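Long-range contacts in cutinase-like protein (Cryptococcus sp., PDB 2CZQ), which probably hydrolyses carboxylic esters, as expected of a cutinase-like enzyme with the alpha/beta hydrolase fold: residues A[77-82]-A[105-110]; A[8-13]-A[40-45]; A[61-66]-A[89-94]. All blocks are in the same frame, centred on the assembly; numbering follows the deposited sequence. Where two conformers were deposited one is given.

Contact 1: A[77-82]-A[105-110]; sequences VCYILQ and FNAVKG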
loop_
_atom_site.group_PDB
_atom_site.type_symbol
_atom_site.label_atom_id
_atom_site.label_comp_id
_atom_site.label_asym_id
_atom_site.label_seq_id
_atom_site.Cartn_x
_atom_site.Cartn_y
_atom_site.Cartn_z
ATOM N N VAL A 77 3.349 18.511 -2.244
ATOM C CA VAL A 77 2.556 17.526 -1.519
ATOM C C VAL A 77 3.272 16.173 -1.475
ATOM O O VAL A 77 4.011 15.811 -2.400
ATOM C CB VAL A 77 1.124 17.395 -2.115
ATOM C CG1 VAL A 77 1.136 16.734 -3.491
ATOM C CG2 VAL A 77 0.182 16.661 -1.157
ATOM N N CYS A 78 3.063 15.442 -0.383
ATOM C CA CYS A 78 3.598 14.096 -0.223
ATOM C C CYS A 78 2.486 13.064 -0.225
ATOM O O CYS A 78 1.370 13.343 0.213
ATOM C CB CYS A 78 4.327 13.987 1.098
ATOM S SG CYS A 78 5.685 15.149 1.295
ATOM N N TYR A 79 2.815 11.856 -0.672
ATOM C CA TYR A 79 1.872 10.745 -0.668
ATOM C C TYR A 79 2.428 9.508 0.005
ATOM O O TYR A 79 3.629 9.210 -0.104
ATOM C CB TYR A 79 1.512 10.348 -2.099
ATOM C CG TYR A 79 0.882 11.455 -2.891
ATOM C CD1 TYR A 79 -0.425 11.845 -2.647
ATOM C CD2 TYR A 79 1.598 12.125 -3.872
ATOM C CE1 TYR A 79 -1.012 12.869 -3.359
ATOM C CE2 TYR A 79 1.022 13.161 -4.599
ATOM C CZ TYR A 79 -0.288 13.525 -4.332
ATOM O OH TYR A 79 -0.889 14.536 -5.039
ATOM N N ILE A 80 1.534 8.772 0.660
ATOM C CA ILE A 80 1.758 7.357 0.943
ATOM C C ILE A 80 0.681 6.609 0.167
ATOM O O ILE A 80 -0.500 6.950 0.258
ATOM C CB ILE A 80 1.630 7.033 2.450
ATOM C CG1 ILE A 80 2.591 7.878 3.300
ATOM C CG2 ILE A 80 1.817 5.527 2.695
ATOM C CD1 ILE A 80 4.074 7.592 3.090
ATOM N N LEU A 81 1.082 5.606 -0.608
ATOM C CA LEU A 81 0.131 4.749 -1.309
ATOM C C LEU A 81 -0.042 3.451 -0.537
ATOM O O LEU A 81 0.945 2.777 -0.231
ATOM C CB LEU A 81 0.596 4.435 -2.734
ATOM C CG LEU A 81 1.008 5.620 -3.607
ATOM C CD1 LEU A 81 1.345 5.142 -5.011
ATOM C CD2 LEU A 81 -0.058 6.708 -3.634
ATOM N N GLN A 82 -1.292 3.115 -0.233
ATOM C CA GLN A 82 -1.629 1.936 0.552
ATOM C C GLN A 82 -2.568 1.073 -0.261
ATOM O O GLN A 82 -3.509 1.585 -0.865
ATOM C CB GLN A 82 -2.326 2.350 1.843
ATOM C CG GLN A 82 -1.503 3.283 2.717
ATOM C CD GLN A 82 -2.309 3.917 3.833
ATOM O OE1 GLN A 82 -3.486 4.228 3.656
ATOM N NE2 GLN A 82 -1.670 4.119 4.986
ATOM N N PHE A 105 6.798 10.126 -8.923
ATOM C CA PHE A 105 7.706 9.257 -8.189
ATOM C C PHE A 105 8.278 9.966 -6.964
ATOM O O PHE A 105 8.280 9.416 -5.865
ATOM C CB PHE A 105 8.848 8.785 -9.089
ATOM C CG PHE A 105 9.863 7.945 -8.371
ATOM C CD1 PHE A 105 9.626 6.592 -8.154
ATOM C CD2 PHE A 105 11.043 8.505 -7.886
ATOM C CE1 PHE A 105 10.552 5.803 -7.488
ATOM C CE2 PHE A 105 11.976 7.721 -7.212
ATOM C CZ PHE A 105 11.727 6.368 -7.011
ATOM N N ASN A 106 8.773 11.185 -7.156
ATOM C CA ASN A 106 9.391 11.929 -6.069
ATOM C C ASN A 106 8.420 12.239 -4.930
ATOM O O ASN A 106 8.812 12.243 -3.764
ATOM C CB ASN A 106 10.013 13.226 -6.590
ATOM C CG ASN A 106 11.246 12.992 -7.450
ATOM O OD1 ASN A 106 11.879 11.934 -7.399
ATOM N ND2 ASN A 106 11.595 13.991 -8.248
ATOM N N ALA A 107 7.159 12.491 -5.274
ATOM C CA ALA A 107 6.142 12.869 -4.291
ATOM C C ALA A 107 5.656 11.690 -3.451
ATOM O O ALA A 107 5.182 11.879 -2.321
ATOM C CB ALA A 107 4.963 13.540 -4.980
ATOM N N VAL A 108 5.748 10.482 -4.009
ATOM C CA VAL A 108 5.343 9.289 -3.277
ATOM C C VAL A 108 6.484 8.885 -2.351
ATOM O O VAL A 108 7.519 8.366 -2.790
ATOM C CB VAL A 108 4.943 8.128 -4.208
ATOM C CG1 VAL A 108 4.566 6.907 -3.382
ATOM C CG2 VAL A 108 3.772 8.534 -5.100
ATOM N N LYS A 109 6.295 9.149 -1.063
ATOM C CA LYS A 109 7.341 8.893 -0.080
ATOM C C LYS A 109 7.379 7.449 0.389
ATOM O O LYS A 109 8.406 6.994 0.886
ATOM C CB LYS A 109 7.212 9.835 1.119
ATOM C CG LYS A 109 7.183 11.323 0.758
ATOM C CD LYS A 109 8.381 11.767 -0.088
ATOM C CE LYS A 109 8.229 13.226 -0.509
ATOM N NZ LYS A 109 9.254 13.672 -1.496
ATOM N N GLY A 110 6.268 6.731 0.252
ATOM C CA GLY A 110 6.217 5.347 0.672
ATOM C C GLY A 110 5.046 4.631 0.060
ATOM O O GLY A 110 4.034 5.248 -0.270
#
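Y79 and V108 form the tight part of this contact, a parallel bridge between strands 78-82 and 108-110. Y79 is gripped at both backbone polar atoms: its N donates to A107 O at 2.9 Å, and its O accepts K109 N at 2.8 Å. One step on, the register slips by a residue, so that I80 pairs with G110; this is a beta bulge, closed by L81 N donating to G110 O at 3.0 Å. On the face that carries the Y79 ring, A107 CB fits at the ring edge, 3.8 Å from CD2; the small A107 lets its backbone O reach Y79 N while its methyl fits against the ring edge and V77 O. V108 has CG1 anti to its backbone N (chi1 179°), which brings that methyl to 3.8 Å from L81 CG, the two side chains crossing at about a right angle. At G110 the absence of a side chain leaves room for I80 CD1. The looser side is that of K109, partly exposed: its chain, bent at chi2, runs past C78 with CE 3.7 Å from SG, and its NZ bonds N106 O at 2.7 Å. C78 itself is tied to C6 by a disulfide. Strand 9-14 flanks 78-82 on its other edge, while helix 57-73 covers the Y79 face and helix 187-200 the I80 face.

Contact 2: A[8-13]-A[40-45]; sequences QYVLIN and GGTIYN
Y9 lays its ring over G41, and the side chain can be followed outward from the strand. CB lies against strand 78-84, near C78 O; CG takes the position between the backbone N and the carbonyl carbon (chi1 66°), which turns the ring over G41. CD1 and CD2 both lie 3.9 Å from G41 CA, CE1 meets G41 N and CA, and CZ comes within 3.3 Å of G41 CA. That carbon sits over one ring face, 3.5 Å from the centroid, a CH-pi contact; G41, having no side chain, lets the ring lie directly on its CA. The OH is hydrogen-bonded to L38 O. Beneath, the two strands pair in parallel, Y9 to N13 with G41 to N45, through five backbone bonds, among them L11 N to T42 O at 2.9 Å. On the other face V10 CG1 lies 3.7 Å from Y44 CB, the two side chains side by side. At the far end N13 ND2 gives OD1 of N45 a bond of 2.9 Å, in the carbonyl plane on a lone pair, although the two amide planes stand 77° apart. Water 1 donates to both Y9 O and T42 OG1. This pairing closes the beta-alpha-beta unit through helix 28-37. Its chemistry suits a partly solvated outermost strand: V10, Y44 and L11 give apolar packing, the T42 hydroxyl and water lie at the exposed side, and the amide pair at the C-terminal end.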
loop_
_atom_site.group_PDB
_atom_site.type_symbol
_atom_site.label_atom_id
_atom_site.label_comp_id
_atom_site.label_asym_id
_atom_site.label_seq_id
_atom_site.Cartn_x
_atom_site.Cartn_y
_atom_site.Cartn_z
ATOM N N GLN A 8 1.802 18.987 3.978
ATOM C CA GLN A 8 0.543 18.454 3.484
ATOM C C GLN A 8 0.820 17.090 2.883
ATOM O O GLN A 8 1.794 16.911 2.142
ATOM C CB GLN A 8 -0.073 19.369 2.431
ATOM C CG GLN A 8 -1.435 18.899 1.956
ATOM C CD GLN A 8 -2.048 19.854 0.963
ATOM O OE1 GLN A 8 -1.430 20.198 -0.044
ATOM N NE2 GLN A 8 -3.265 20.291 1.241
ATOM N N TYR A 9 -0.036 16.129 3.198
ATOM C CA TYR A 9 0.126 14.797 2.637
ATOM C C TYR A 9 -1.214 14.102 2.478
ATOM O O TYR A 9 -2.199 14.459 3.126
ATOM C CB TYR A 9 1.085 13.950 3.493
ATOM C CG TYR A 9 0.540 13.642 4.863
ATOM C CD1 TYR A 9 0.755 14.515 5.928
ATOM C CD2 TYR A 9 -0.213 12.494 5.090
ATOM C CE1 TYR A 9 0.240 14.249 7.185
ATOM C CE2 TYR A 9 -0.731 12.212 6.338
ATOM C CZ TYR A 9 -0.506 13.091 7.382
ATOM O OH TYR A 9 -1.044 12.803 8.610
ATOM N N VAL A 10 -1.230 13.103 1.604
ATOM C CA VAL A 10 -2.420 12.310 1.353
ATOM C C VAL A 10 -2.059 10.839 1.496
ATOM O O VAL A 10 -1.059 10.373 0.933
ATOM C CB VAL A 10 -3.003 12.565 -0.053
ATOM C CG1 VAL A 10 -4.356 11.893 -0.200
ATOM C CG2 VAL A 10 -3.125 14.053 -0.329
ATOM N N LEU A 11 -2.886 10.132 2.258
ATOM C CA LEU A 11 -2.816 8.684 2.380
ATOM C C LEU A 11 -3.833 8.133 1.394
ATOM O O LEU A 11 -5.037 8.154 1.649
ATOM C CB LEU A 11 -3.128 8.253 3.818
ATOM C CG LEU A 11 -2.326 8.967 4.915
ATOM C CD1 LEU A 11 -2.810 8.561 6.297
ATOM C CD2 LEU A 11 -0.829 8.704 4.779
ATOM N N ILE A 12 -3.343 7.713 0.232
ATOM C CA ILE A 12 -4.198 7.172 -0.810
ATOM C C ILE A 12 -4.292 5.682 -0.555
ATOM O O ILE A 12 -3.278 4.982 -0.602
ATOM C CB ILE A 12 -3.601 7.443 -2.214
ATOM C CG1 ILE A 12 -3.588 8.946 -2.527
ATOM C CG2 ILE A 12 -4.362 6.649 -3.290
ATOM C CD1 ILE A 12 -2.853 9.317 -3.809
ATOM N N ASN A 13 -5.498 5.200 -0.275
ATOM C CA ASN A 13 -5.675 3.784 0.015
ATOM C C ASN A 13 -6.674 3.144 -0.926
ATOM O O ASN A 13 -7.748 3.700 -1.189
ATOM C CB ASN A 13 -6.042 3.545 1.488
ATOM C CG ASN A 13 -7.485 3.892 1.807
ATOM O OD1 ASN A 13 -8.334 3.004 1.923
ATOM N ND2 ASN A 13 -7.774 5.183 1.948
ATOM N N GLY A 40 -1.931 18.120 8.571
ATOM C CA GLY A 40 -1.942 18.357 7.140
ATOM C C GLY A 40 -2.263 17.138 6.302
ATOM O O GLY A 40 -2.059 17.153 5.085
ATOM N N GLY A 41 -2.781 16.097 6.946
ATOM C CA GLY A 41 -3.096 14.863 6.262
ATOM C C GLY A 41 -4.559 14.689 5.921
ATOM O O GLY A 41 -5.448 15.124 6.656
ATOM N N THR A 42 -4.802 14.031 4.793
ATOM C CA THR A 42 -6.130 13.536 4.455
ATOM C C THR A 42 -6.004 12.102 3.969
ATOM O O THR A 42 -4.920 11.651 3.570
ATOM C CB THR A 42 -6.826 14.383 3.366
ATOM O OG1 THR A 42 -5.973 14.466 2.220
ATOM C CG2 THR A 42 -7.074 15.836 3.825
ATOM N N ILE A 43 -7.132 11.404 4.009
ATOM C CA ILE A 43 -7.229 10.016 3.591
ATOM C C ILE A 43 -8.105 9.974 2.343
ATOM O O ILE A 43 -9.287 10.328 2.397
ATOM C CB ILE A 43 -7.848 9.161 4.722
ATOM C CG1 ILE A 43 -6.982 9.213 5.988
ATOM C CG2 ILE A 43 -8.046 7.721 4.246
ATOM C CD1 ILE A 43 -7.692 8.744 7.243
ATOM N N TYR A 44 -7.517 9.560 1.223
ATOM C CA TYR A 44 -8.236 9.461 -0.038
ATOM C C TYR A 44 -8.493 8.002 -0.361
ATOM O O TYR A 44 -7.551 7.210 -0.449
ATOM C CB TYR A 44 -7.463 10.111 -1.196
ATOM C CG TYR A 44 -8.228 9.974 -2.490
ATOM C CD1 TYR A 44 -9.367 10.739 -2.714
ATOM C CD2 TYR A 44 -7.859 9.040 -3.459
ATOM C CE1 TYR A 44 -10.103 10.601 -3.868
ATOM C CE2 TYR A 44 -8.592 8.893 -4.626
ATOM C CZ TYR A 44 -9.716 9.683 -4.824
ATOM O OH TYR A 44 -10.477 9.583 -5.961
ATOM N N ASN A 45 -9.763 7.664 -0.561
ATOM C CA ASN A 45 -10.168 6.300 -0.872
ATOM C C ASN A 45 -10.354 6.133 -2.369
ATOM O O ASN A 45 -11.276 6.702 -2.967
ATOM C CB ASN A 45 -11.461 5.941 -0.144
ATOM C CG ASN A 45 -11.451 6.368 1.307
ATOM O OD1 ASN A 45 -10.490 6.119 2.037
ATOM N ND2 ASN A 45 -12.533 7.007 1.739
HETATM O O HOH W 1 -4.053 16.419 2.394
#

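Contact 3: A[61-66]-A[89-94]; sequences ADIIRR and AATVVA
I63, A94 and I64 carry most of the buried surface where helix 61-66 meets helix 89-94. I63 gives the largest share. It reaches across with both branches: CG2, anti to the backbone N, rests 4.2 Å from A94 CB, while CD1 extends to 3.8 Å from T91 OG1 and to 3.9 Å from A90 O, crossing the T91 side chain at about a right angle. I64 stands one residue on and brings CG1 to 4.1 Å from A94 CB, so that the alanine methyl is met by two branched side chains. Small residues suit helix 89-94 here: the segment axes pass 9.4 Å apart at -57°, and A90 and A94, one turn apart, present a low surface for the isoleucines. G87, in the same helix as T91, belongs to a GxSxG sequence consistent with the nucleophile elbow of these hydrolases. Apolar contact and burial of aliphatic groups therefore do the joining between these two segments, while the polar atoms that border the patch are satisfied elsewhere: T91 OG1 bonds G87 O in its own helix, and A90 O accepts a bond from T60 OG1 of helix 57-73.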
loop_
_atom_site.group_PDB
_atom_site.type_symbol
_atom_site.label_atom_id
_atom_site.label_comp_id
_atom_site.label_asym_id
_atom_site.label_seq_id
_atom_site.Cartn_x
_atom_site.Cartn_y
_atom_site.Cartn_z
ATOM N N ALA A 61 -5.967 3.862 -12.254
ATOM C CA ALA A 61 -6.146 5.173 -12.869
ATOM C C ALA A 61 -6.495 6.237 -11.834
ATOM O O ALA A 61 -6.014 7.369 -11.920
ATOM C CB ALA A 61 -7.201 5.122 -13.956
ATOM N N ASP A 62 -7.328 5.885 -10.858
ATOM C CA ASP A 62 -7.759 6.862 -9.873
ATOM C C ASP A 62 -6.663 7.193 -8.857
ATOM O O ASP A 62 -6.579 8.329 -8.390
ATOM C CB ASP A 62 -9.053 6.425 -9.198
ATOM C CG ASP A 62 -9.705 7.542 -8.443
ATOM O OD1 ASP A 62 -9.966 8.607 -9.057
ATOM O OD2 ASP A 62 -9.975 7.421 -7.232
ATOM N N ILE A 63 -5.814 6.220 -8.523
ATOM C CA ILE A 63 -4.628 6.501 -7.710
ATOM C C ILE A 63 -3.787 7.586 -8.387
ATOM O O ILE A 63 -3.404 8.589 -7.778
ATOM C CB ILE A 63 -3.767 5.229 -7.533
ATOM C CG1 ILE A 63 -4.481 4.189 -6.667
ATOM C CG2 ILE A 63 -2.400 5.574 -6.926
ATOM C CD1 ILE A 63 -3.853 2.798 -6.786
ATOM N N ILE A 64 -3.491 7.355 -9.661
ATOM C CA ILE A 64 -2.630 8.252 -10.415
ATOM C C ILE A 64 -3.302 9.609 -10.608
ATOM O O ILE A 64 -2.650 10.649 -10.495
ATOM C CB ILE A 64 -2.194 7.594 -11.740
ATOM C CG1 ILE A 64 -1.295 6.384 -11.444
ATOM C CG2 ILE A 64 -1.484 8.608 -12.630
ATOM C CD1 ILE A 64 -0.962 5.531 -12.652
ATOM N N ARG A 65 -4.610 9.596 -10.859
ATOM C CA ARG A 65 -5.390 10.829 -10.956
ATOM C C ARG A 65 -5.233 11.679 -9.693
ATOM O O ARG A 65 -4.981 12.887 -9.779
ATOM C CB ARG A 65 -6.865 10.522 -11.227
ATOM C CG ARG A 65 -7.800 11.728 -11.153
ATOM C CD ARG A 65 -9.201 11.381 -10.666
ATOM N NE ARG A 65 -9.507 11.955 -9.356
ATOM C CZ ARG A 65 -9.114 11.458 -8.185
ATOM N NH1 ARG A 65 -8.372 10.364 -8.127
ATOM N NH2 ARG A 65 -9.459 12.069 -7.060
ATOM N N ARG A 66 -5.380 11.056 -8.524
ATOM C CA ARG A 66 -5.258 11.788 -7.267
ATOM C C ARG A 66 -3.850 12.343 -7.075
ATOM O O ARG A 66 -3.687 13.483 -6.631
ATOM C CB ARG A 66 -5.675 10.929 -6.064
ATOM C CG ARG A 66 -5.645 11.668 -4.732
ATOM C CD ARG A 66 -6.638 12.810 -4.675
ATOM N NE ARG A 66 -6.602 13.602 -3.450
ATOM C CZ ARG A 66 -5.758 14.606 -3.211
ATOM N NH1 ARG A 66 -4.820 14.930 -4.092
ATOM N NH2 ARG A 66 -5.856 15.290 -2.078
ATOM N N ALA A 89 -2.657 -4.917 -5.685
ATOM C CA ALA A 89 -2.356 -5.132 -7.096
ATOM C C ALA A 89 -2.548 -3.838 -7.890
ATOM O O ALA A 89 -1.701 -3.466 -8.703
ATOM C CB ALA A 89 -3.213 -6.253 -7.662
ATOM N N ALA A 90 -3.650 -3.134 -7.638
ATOM C CA ALA A 90 -3.891 -1.868 -8.335
ATOM C C ALA A 90 -2.770 -0.862 -8.076
ATOM O O ALA A 90 -2.385 -0.097 -8.969
ATOM C CB ALA A 90 -5.228 -1.279 -7.930
ATOM N N THR A 91 -2.248 -0.871 -6.854
ATOM C CA THR A 91 -1.151 0.012 -6.472
ATOM C C THR A 91 0.148 -0.381 -7.172
ATOM O O THR A 91 0.856 0.477 -7.703
ATOM C CB THR A 91 -0.976 -0.000 -4.948
ATOM O OG1 THR A 91 -2.182 0.460 -4.319
ATOM C CG2 THR A 91 0.085 1.002 -4.514
ATOM N N VAL A 92 0.462 -1.677 -7.174
ATOM C CA VAL A 92 1.640 -2.180 -7.873
ATOM C C VAL A 92 1.626 -1.747 -9.341
ATOM O O VAL A 92 2.634 -1.270 -9.864
ATOM C CB VAL A 92 1.732 -3.716 -7.750
ATOM C CG1 VAL A 92 2.770 -4.282 -8.709
ATOM C CG2 VAL A 92 2.043 -4.115 -6.314
ATOM N N VAL A 93 0.481 -1.902 -9.993
ATOM C CA VAL A 93 0.375 -1.529 -11.397
ATOM C C VAL A 93 0.518 -0.016 -11.576
ATOM O O VAL A 93 1.118 0.437 -12.554
ATOM C CB VAL A 93 -0.901 -2.117 -12.035
ATOM C CG1 VAL A 93 -1.057 -1.671 -13.488
ATOM C CG2 VAL A 93 -0.849 -3.641 -11.958
ATOM N N ALA A 94 0.025 0.766 -10.614
ATOM C CA ALA A 94 0.285 2.206 -10.628
ATOM C C ALA A 94 1.783 2.497 -10.606
ATOM O O ALA A 94 2.256 3.359 -11.344
ATOM C CB ALA A 94 -0.420 2.915 -9.472
#

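Contacts 1 and 2 lie in the same parallel sheet: strands 78-84 and 9-14 are neighbours, so their backbones bond directly, and contact 2 adds the outermost strand 41-45. Contact 1 is the buried, inner pairing, with a bulge and a helix end, whereas contact 2 is regular but partly exposed, with a water and paired amides. Contact 3 is also buried, yet it joins two helices mostly through aliphatic side chains. It meets contact 1 where L81 packs on I63 and T91, and meets contact 2 where Y44 bonds D62. Backbone bonds thus dominate within the sheet, and dispersion dominates between the helices that pack on the face carrying Y79 and L81.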